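Side-chain contacts in N-acetylglucosamine 2-epimerase (Xylella fastidiosa, PDB 3GT5), which belongs to the N-acylglucosamine 2-epimerase family and probably interconverts sugar epimers, although its own substrate is not established: residues Ile205-Ala210 with Val270-Ser275; Leu260-Glu265 with Leu387-Thr392. One frame throughout, in Å; residues are numbered along the deposited sequence.

Helix 247-263 connects the two contacts: it packs beside contact 1 and contributes Arg262 to contact 2. In contact 1, helices 192-211 and 269-284 meet, with Trp253 and Leu257 of helix 247-263 reaching the touching residues. In contact 2, Arg262 reaches the C-terminal tail that follows helix 377-387. The two centres lie 19 Å apart, and each is about 18 Å from the centre of the chain. They also touch directly: Val270 CG2 packs 3.7 Å from Asp261 OD1, where helices 247-263 and 269-284 follow each other in the chain. Contact 1 is mostly apolar and partly buried. Contact 2 pairs one arginine with an asparagine and a valine at the surface, and its polar bonds go to Glu385.

Contact 1: residues Ile205-Ala210 with Val270-Ser275; sequences ITRRQA and VPVARS
Thr206 meets Val272 between helices 192-211 and 269-284. Their CA atoms are 7.3 Å apart, the closest CA pair of the two segments. Thr206 OG1 lies 3.7 Å from Val272 CG1, and Thr206 CB is almost as near. With chi1 at 71°, OG1 sits between the backbone N and the carbonyl carbon. From there it also hydrogen-bonds to Ala202 O, so the hydroxyl is satisfied within its own helix and can lie against a methyl group. Trp253 packs on this threonine too.

Arg207 comes next. Its aliphatic part crosses the valine at about a right angle, with Arg207 CD 4.1 Å from Val272 CG2. One valine thus serves both neighbours, a methyl for each. The charged end turns elsewhere: NE forms a salt bridge with Asp203, and the guanidinium makes a cation-pi contact with Trp268.

The polar ends of Arg208 and Gln209 are engaged away from this contact, bonding to each other, to Tyr153 O and to Trp225 O respectively.

On the facing helix, Ser275 OG donates to Val272 O at 2.8 Å, a bond within one helical turn. Leu257 of helix 247-263 also touches Val272, which remains partly exposed. This packing of helices beside a third is consistent with the (alpha/alpha)6 barrel of the family.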
ATOM      1  N   ILE A 205      16.045  -4.518   2.421  1.00 15.57           N
ATOM      2  CA  ILE A 205      15.148  -4.267   3.586  1.00 16.19           C
ATOM      3  C   ILE A 205      14.931  -5.536   4.456  1.00 16.78           C
ATOM      4  O   ILE A 205      15.077  -5.497   5.701  1.00 15.98           O
ATOM      5  CB  ILE A 205      13.788  -3.703   3.137  1.00 15.90           C
ATOM      6  CG1 ILE A 205      13.930  -2.351   2.422  1.00 16.16           C
ATOM      7  CG2 ILE A 205      12.800  -3.570   4.356  1.00 17.36           C
ATOM      8  CD1 ILE A 205      14.512  -1.142   3.272  1.00 19.30           C
ATOM      9  N   THR A 206      14.466  -6.634   3.862  1.00 15.69           N
ATOM     10  CA  THR A 206      13.999  -7.774   4.666  1.00 16.73           C
ATOM     11  C   THR A 206      15.147  -8.663   5.188  1.00 17.07           C
ATOM     12  O   THR A 206      14.914  -9.434   6.059  1.00 17.71           O
ATOM     13  CB  THR A 206      12.942  -8.634   3.969  1.00 16.74           C
ATOM     14  OG1 THR A 206      13.579  -9.372   2.890  1.00 16.48           O
ATOM     15  CG2 THR A 206      11.797  -7.776   3.459  1.00 16.97           C
ATOM     16  N   ARG A 207      16.359  -8.513   4.642  1.00 17.90           N
ATOM     17  CA  ARG A 207      17.535  -9.218   5.138  1.00 18.53           C
ATOM     18  C   ARG A 207      18.502  -8.277   5.824  1.00 18.57           C
ATOM     19  O   ARG A 207      18.639  -8.369   7.055  1.00 19.33           O
ATOM     20  CB  ARG A 207      18.193 -10.057   4.046  1.00 18.30           C
ATOM     21  CG  ARG A 207      17.239 -11.117   3.517  1.00 19.09           C
ATOM     22  CD  ARG A 207      17.963 -12.393   3.051  1.00 20.95           C
ATOM     23  NE  ARG A 207      18.688 -12.116   1.843  1.00 21.99           N
ATOM     24  CZ  ARG A 207      19.390 -13.012   1.157  1.00 22.71           C
ATOM     25  NH1 ARG A 207      19.983 -12.630   0.042  1.00 22.89           N
ATOM     26  NH2 ARG A 207      19.527 -14.260   1.593  1.00 23.55           N
ATOM     27  N   ARG A 208      19.155  -7.377   5.092  1.00 18.70           N
ATOM     28  CA  ARG A 208      20.152  -6.512   5.728  1.00 17.99           C
ATOM     29  C   ARG A 208      19.595  -5.614   6.825  1.00 18.58           C
ATOM     30  O   ARG A 208      20.135  -5.594   7.937  1.00 18.95           O
ATOM     31  CB  ARG A 208      20.860  -5.652   4.710  1.00 18.66           C
ATOM     32  CG  ARG A 208      22.145  -5.085   5.251  1.00 22.53           C
ATOM     33  CD  ARG A 208      22.759  -4.137   4.209  1.00 27.19           C
ATOM     34  NE  ARG A 208      21.908  -2.969   3.907  1.00 29.88           N
ATOM     35  CZ  ARG A 208      22.072  -2.158   2.853  1.00 32.56           C
ATOM     36  NH1 ARG A 208      23.064  -2.371   1.979  1.00 32.88           N
ATOM     37  NH2 ARG A 208      21.244  -1.137   2.651  1.00 30.83           N
ATOM     38  N   GLN A 209      18.568  -4.854   6.499  1.00 16.84           N
ATOM     39  CA  GLN A 209      18.015  -3.918   7.494  1.00 17.60           C
ATOM     40  C   GLN A 209      17.326  -4.647   8.627  1.00 16.92           C
ATOM     41  O   GLN A 209      17.449  -4.229   9.796  1.00 16.88           O
ATOM     42  CB  GLN A 209      17.091  -2.844   6.886  1.00 17.36           C
ATOM     43  CG  GLN A 209      17.739  -1.940   5.785  1.00 18.52           C
ATOM     44  CD  GLN A 209      19.018  -1.287   6.241  1.00 18.23           C
ATOM     45  OE1 GLN A 209      20.067  -1.454   5.618  1.00 22.11           O
ATOM     46  NE2 GLN A 209      18.941  -0.516   7.321  1.00 18.69           N
ATOM     47  N   ALA A 210      16.600  -5.711   8.314  1.00 18.16           N
ATOM     48  CA  ALA A 210      15.940  -6.507   9.360  1.00 18.81           C
ATOM     49  C   ALA A 210      16.955  -7.066  10.366  1.00 20.02           C
ATOM     50  O   ALA A 210      16.629  -7.169  11.534  1.00 20.26           O
ATOM     51  CB  ALA A 210      15.090  -7.651   8.751  1.00 18.35           C
ATOM     52  N   VAL A 270      10.873 -17.321   0.667  1.00 19.74           N
ATOM     53  CA  VAL A 270       9.802 -17.922   1.471  1.00 19.75           C
ATOM     54  C   VAL A 270      10.192 -18.001   2.947  1.00 19.87           C
ATOM     55  O   VAL A 270       9.401 -17.588   3.766  1.00 19.40           O
ATOM     56  CB  VAL A 270       9.277 -19.255   0.888  1.00 22.06           C
ATOM     57  CG1 VAL A 270       8.178 -19.857   1.819  1.00 22.34           C
ATOM     58  CG2 VAL A 270       8.749 -19.054  -0.494  1.00 22.36           C
ATOM     59  N   PRO A 271      11.392 -18.516   3.304  1.00 20.02           N
ATOM     60  CA  PRO A 271      11.731 -18.578   4.723  1.00 20.09           C
ATOM     61  C   PRO A 271      11.736 -17.185   5.388  1.00 18.65           C
ATOM     62  O   PRO A 271      11.333 -17.026   6.571  1.00 19.63           O
ATOM     63  CB  PRO A 271      13.146 -19.185   4.745  1.00 20.32           C
ATOM     64  CG  PRO A 271      13.319 -19.832   3.457  1.00 22.55           C
ATOM     65  CD  PRO A 271      12.369 -19.254   2.466  1.00 21.21           C
ATOM     66  N   VAL A 272      12.207 -16.176   4.661  1.00 18.80           N
ATOM     67  CA  VAL A 272      12.173 -14.805   5.210  1.00 17.72           C
ATOM     68  C   VAL A 272      10.727 -14.331   5.405  1.00 18.87           C
ATOM     69  O   VAL A 272      10.382 -13.792   6.468  1.00 18.81           O
ATOM     70  CB  VAL A 272      13.004 -13.821   4.378  1.00 18.67           C
ATOM     71  CG1 VAL A 272      12.762 -12.369   4.807  1.00 16.06           C
ATOM     72  CG2 VAL A 272      14.489 -14.137   4.463  1.00 19.84           C
ATOM     73  N   ALA A 273       9.879 -14.566   4.394  1.00 19.13           N
ATOM     74  CA  ALA A 273       8.431 -14.262   4.477  1.00 18.97           C
ATOM     75  C   ALA A 273       7.784 -14.909   5.708  1.00 19.48           C
ATOM     76  O   ALA A 273       7.048 -14.246   6.433  1.00 18.11           O
ATOM     77  CB  ALA A 273       7.696 -14.745   3.196  1.00 18.03           C
ATOM     78  N   ARG A 274       8.061 -16.199   5.913  1.00 18.79           N
ATOM     79  CA  ARG A 274       7.483 -16.941   7.072  1.00 20.30           C
ATOM     80  C   ARG A 274       7.966 -16.339   8.400  1.00 20.51           C
ATOM     81  O   ARG A 274       7.178 -16.165   9.333  1.00 21.33           O
ATOM     82  CB  ARG A 274       7.827 -18.441   6.989  1.00 21.23           C
ATOM     83  CG  ARG A 274       7.211 -19.131   5.784  1.00 22.33           C
ATOM     84  CD  ARG A 274       7.364 -20.640   5.849  1.00 28.18           C
ATOM     85  NE  ARG A 274       6.612 -21.158   6.993  1.00 30.07           N
ATOM     86  CZ  ARG A 274       6.216 -22.425   7.143  1.00 30.90           C
ATOM     87  NH1 ARG A 274       6.502 -23.331   6.217  1.00 30.40           N
ATOM     88  NH2 ARG A 274       5.540 -22.772   8.240  1.00 29.84           N
ATOM     89  N   SER A 275       9.242 -15.975   8.479  1.00 20.46           N
ATOM     90  CA  SER A 275       9.803 -15.385   9.716  1.00 21.49           C
ATOM     91  C   SER A 275       9.119 -14.048  10.037  1.00 21.88           C
ATOM     92  O   SER A 275       8.801 -13.755  11.205  1.00 21.34           O
ATOM     93  CB  SER A 275      11.342 -15.228   9.647  1.00 21.90           C
ATOM     94  OG  SER A 275      11.764 -14.103   8.835  1.00 25.02           O
TER

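Contact 2: residues Leu260-Glu265 with Leu387-Thr392; sequences LDRYIE and LNVVWT
Arg262, in the C-terminal part of helix 247-263, reaches Asn388 and Val389 in the C-terminal tail. The backbones stay well apart, with Arg262 CA 10.8 Å from Asn388 CA. The long side chain covers this distance. Its CG is anti to the backbone N (chi1 -154°), and the chain bends only at chi3.

Van der Waals contacts are made by the guanidinium. Asn388 CB lies over one of its faces. Val389 CG1 approaches obliquely, 4.2 Å from Arg262 NH2. Leu321 of helix 309-326 touches both Arg262 and Val389.

The polar groups meet without bonding to each other. Arg262 NH1 and Asn388 ND2 come within 3.7 Å, but both are donors. The guanidinium and amide planes stand 76° apart. Their common partner lies outside both segments: Glu385, near the end of helix 377-387. Arg262 NH2 forms a salt bridge with Glu385 OE2, and Asn388 ND2 hydrogen-bonds to the same oxygen.

This shared acceptor is consistent with the two donor groups lying so close. The arginine's charge is probably balanced mainly by Glu385, while Asn388 adds a neutral donor to the same oxygen. The tail is thus tied to helix 247-263 indirectly, at an exposed site.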
ATOM      1  N   LEU A 260       7.359 -11.992  -5.330  1.00 18.14           N
ATOM      2  CA  LEU A 260       8.675 -12.156  -5.955  1.00 18.61           C
ATOM      3  C   LEU A 260       8.972 -13.616  -6.256  1.00 19.36           C
ATOM      4  O   LEU A 260       9.541 -13.934  -7.307  1.00 19.15           O
ATOM      5  CB  LEU A 260       9.773 -11.573  -5.092  1.00 18.55           C
ATOM      6  CG  LEU A 260       9.900 -10.057  -5.182  1.00 19.02           C
ATOM      7  CD1 LEU A 260      10.574  -9.509  -3.916  1.00 19.38           C
ATOM      8  CD2 LEU A 260      10.697  -9.631  -6.444  1.00 21.26           C
ATOM      9  N   ASP A 261       8.561 -14.506  -5.343  1.00 19.16           N
ATOM     10  CA  ASP A 261       8.835 -15.950  -5.449  1.00 20.99           C
ATOM     11  C   ASP A 261       8.122 -16.588  -6.657  1.00 20.82           C
ATOM     12  O   ASP A 261       8.513 -17.674  -7.154  1.00 21.36           O
ATOM     13  CB  ASP A 261       8.411 -16.615  -4.146  1.00 19.95           C
ATOM     14  CG  ASP A 261       8.519 -18.128  -4.167  1.00 24.63           C
ATOM     15  OD1 ASP A 261       9.637 -18.661  -4.036  1.00 23.87           O
ATOM     16  OD2 ASP A 261       7.451 -18.800  -4.266  1.00 28.23           O
ATOM     17  N   ARG A 262       7.046 -15.970  -7.065  1.00 21.59           N
ATOM     18  CA  ARG A 262       6.315 -16.325  -8.275  1.00 23.65           C
ATOM     19  C   ARG A 262       7.117 -16.060  -9.566  1.00 23.55           C
ATOM     20  O   ARG A 262       6.978 -16.806 -10.562  1.00 23.60           O
ATOM     21  CB  ARG A 262       4.987 -15.565  -8.267  1.00 25.26           C
ATOM     22  CG  ARG A 262       3.851 -16.148  -9.024  1.00 29.70           C
ATOM     23  CD  ARG A 262       2.665 -15.138  -9.044  1.00 32.75           C
ATOM     24  NE  ARG A 262       1.993 -15.099  -7.742  1.00 32.71           N
ATOM     25  CZ  ARG A 262       1.267 -14.100  -7.239  1.00 31.36           C
ATOM     26  NH1 ARG A 262       1.088 -12.958  -7.881  1.00 31.38           N
ATOM     27  NH2 ARG A 262       0.725 -14.255  -6.045  1.00 32.29           N
ATOM     28  N   TYR A 263       7.938 -15.005  -9.561  1.00 21.53           N
ATOM     29  CA  TYR A 263       8.629 -14.532 -10.764  1.00 22.01           C
ATOM     30  C   TYR A 263      10.126 -14.816 -10.754  1.00 22.86           C
ATOM     31  O   TYR A 263      10.785 -14.736 -11.807  1.00 23.61           O
ATOM     32  CB  TYR A 263       8.408 -13.024 -10.940  1.00 21.93           C
ATOM     33  CG  TYR A 263       6.971 -12.639 -11.125  1.00 23.12           C
ATOM     34  CD1 TYR A 263       6.185 -13.244 -12.090  1.00 27.86           C
ATOM     35  CD2 TYR A 263       6.390 -11.672 -10.313  1.00 28.00           C
ATOM     36  CE1 TYR A 263       4.870 -12.903 -12.239  1.00 30.35           C
ATOM     37  CE2 TYR A 263       5.082 -11.321 -10.468  1.00 30.99           C
ATOM     38  CZ  TYR A 263       4.332 -11.939 -11.414  1.00 31.17           C
ATOM     39  OH  TYR A 263       3.041 -11.562 -11.529  1.00 36.16           O
ATOM     40  N   ILE A 264      10.680 -15.086  -9.579  1.00 21.71           N
ATOM     41  CA  ILE A 264      12.112 -15.295  -9.404  1.00 23.70           C
ATOM     42  C   ILE A 264      12.357 -16.619  -8.684  1.00 23.59           C
ATOM     43  O   ILE A 264      11.766 -16.896  -7.628  1.00 24.09           O
ATOM     44  CB  ILE A 264      12.709 -14.164  -8.542  1.00 23.42           C
ATOM     45  CG1 ILE A 264      12.609 -12.831  -9.294  1.00 25.57           C
ATOM     46  CG2 ILE A 264      14.153 -14.495  -8.065  1.00 25.02           C
ATOM     47  CD1 ILE A 264      13.283 -11.697  -8.575  1.00 26.74           C
ATOM     48  N   GLU A 265      13.231 -17.458  -9.237  1.00 23.85           N
ATOM     49  CA  GLU A 265      13.623 -18.677  -8.546  1.00 24.52           C
ATOM     50  C   GLU A 265      14.850 -18.463  -7.633  1.00 24.83           C
ATOM     51  O   GLU A 265      16.005 -18.394  -8.101  1.00 23.64           O
ATOM     52  CB  GLU A 265      13.866 -19.776  -9.587  1.00 25.86           C
ATOM     53  CG  GLU A 265      14.305 -21.104  -9.021  1.00 31.52           C
ATOM     54  CD  GLU A 265      14.339 -22.188 -10.097  1.00 39.42           C
ATOM     55  OE1 GLU A 265      14.349 -21.836 -11.318  1.00 43.52           O
ATOM     56  OE2 GLU A 265      14.326 -23.383  -9.708  1.00 43.29           O
ATOM     57  N   LEU A 387      -7.215 -13.448  -5.273  1.00 19.93           N
ATOM     58  CA  LEU A 387      -7.763 -13.990  -6.520  1.00 22.03           C
ATOM     59  C   LEU A 387      -6.684 -14.605  -7.436  1.00 23.53           C
ATOM     60  O   LEU A 387      -7.009 -15.458  -8.255  1.00 24.40           O
ATOM     61  CB  LEU A 387      -8.570 -12.963  -7.310  1.00 21.37           C
ATOM     62  CG  LEU A 387      -9.958 -12.721  -6.667  1.00 21.78           C
ATOM     63  CD1 LEU A 387     -10.606 -11.449  -7.188  1.00 24.35           C
ATOM     64  CD2 LEU A 387     -10.897 -13.998  -6.751  1.00 19.53           C
ATOM     65  N   ASN A 388      -5.434 -14.196  -7.288  1.00 24.45           N
ATOM     66  CA  ASN A 388      -4.333 -14.836  -8.018  1.00 25.75           C
ATOM     67  C   ASN A 388      -3.984 -16.263  -7.586  1.00 27.07           C
ATOM     68  O   ASN A 388      -3.251 -16.946  -8.307  1.00 28.57           O
ATOM     69  CB  ASN A 388      -3.057 -13.987  -7.918  1.00 26.26           C
ATOM     70  CG  ASN A 388      -3.116 -12.721  -8.729  1.00 28.41           C
ATOM     71  OD1 ASN A 388      -3.839 -12.640  -9.721  1.00 32.52           O
ATOM     72  ND2 ASN A 388      -2.352 -11.702  -8.306  1.00 28.79           N
ATOM     73  N   VAL A 389      -4.457 -16.727  -6.433  1.00 26.99           N
ATOM     74  CA  VAL A 389      -4.110 -18.062  -5.956  1.00 27.87           C
ATOM     75  C   VAL A 389      -5.315 -18.953  -5.721  1.00 27.38           C
ATOM     76  O   VAL A 389      -5.152 -20.039  -5.216  1.00 28.93           O
ATOM     77  CB  VAL A 389      -3.244 -18.032  -4.649  1.00 28.09           C
ATOM     78  CG1 VAL A 389      -1.942 -17.254  -4.877  1.00 29.22           C
ATOM     79  CG2 VAL A 389      -4.034 -17.442  -3.451  1.00 28.09           C
ATOM     80  N   VAL A 390      -6.522 -18.505  -6.037  1.00 26.77           N
ATOM     81  CA  VAL A 390      -7.702 -19.361  -5.906  1.00 26.37           C
ATOM     82  C   VAL A 390      -8.379 -19.524  -7.272  1.00 26.95           C
ATOM     83  O   VAL A 390      -8.059 -18.808  -8.228  1.00 26.48           O
ATOM     84  CB  VAL A 390      -8.707 -18.841  -4.828  1.00 26.41           C
ATOM     85  CG1 VAL A 390      -7.999 -18.707  -3.500  1.00 24.99           C
ATOM     86  CG2 VAL A 390      -9.368 -17.561  -5.262  1.00 25.60           C
ATOM     87  N   TRP A 391      -9.269 -20.506  -7.372  1.00 27.28           N
ATOM     88  CA  TRP A 391      -9.970 -20.781  -8.606  1.00 29.15           C
ATOM     89  C   TRP A 391     -10.967 -19.661  -8.808  1.00 31.04           C
ATOM     90  O   TRP A 391     -11.710 -19.349  -7.873  1.00 31.01           O
ATOM     91  CB  TRP A 391     -10.750 -22.092  -8.524  1.00 28.63           C
ATOM     92  CG  TRP A 391     -11.769 -22.234  -9.596  1.00 28.62           C
ATOM     93  CD1 TRP A 391     -13.133 -22.055  -9.479  1.00 31.02           C
ATOM     94  CD2 TRP A 391     -11.530 -22.599 -10.956  1.00 27.89           C
ATOM     95  NE1 TRP A 391     -13.744 -22.294 -10.681  1.00 30.41           N
ATOM     96  CE2 TRP A 391     -12.785 -22.622 -11.609  1.00 30.15           C
ATOM     97  CE3 TRP A 391     -10.374 -22.906 -11.693  1.00 30.00           C
ATOM     98  CZ2 TRP A 391     -12.915 -22.924 -12.978  1.00 32.34           C
ATOM     99  CZ3 TRP A 391     -10.506 -23.207 -13.046  1.00 29.78           C
ATOM    100  CH2 TRP A 391     -11.773 -23.220 -13.672  1.00 29.95           C
ATOM    101  N   THR A 392     -11.002 -19.088 -10.018  1.00 33.26           N
ATOM    102  CA  THR A 392     -11.944 -18.007 -10.323  1.00 35.09           C
ATOM    103  C   THR A 392     -12.896 -18.384 -11.464  1.00 36.20           C
ATOM    104  O   THR A 392     -12.456 -18.623 -12.602  1.00 37.49           O
ATOM    105  CB  THR A 392     -11.179 -16.715 -10.644  1.00 36.03           C
ATOM    106  OG1 THR A 392     -10.318 -16.959 -11.759  1.00 38.67           O
ATOM    107  CG2 THR A 392     -10.309 -16.293  -9.478  1.00 34.78           C
TER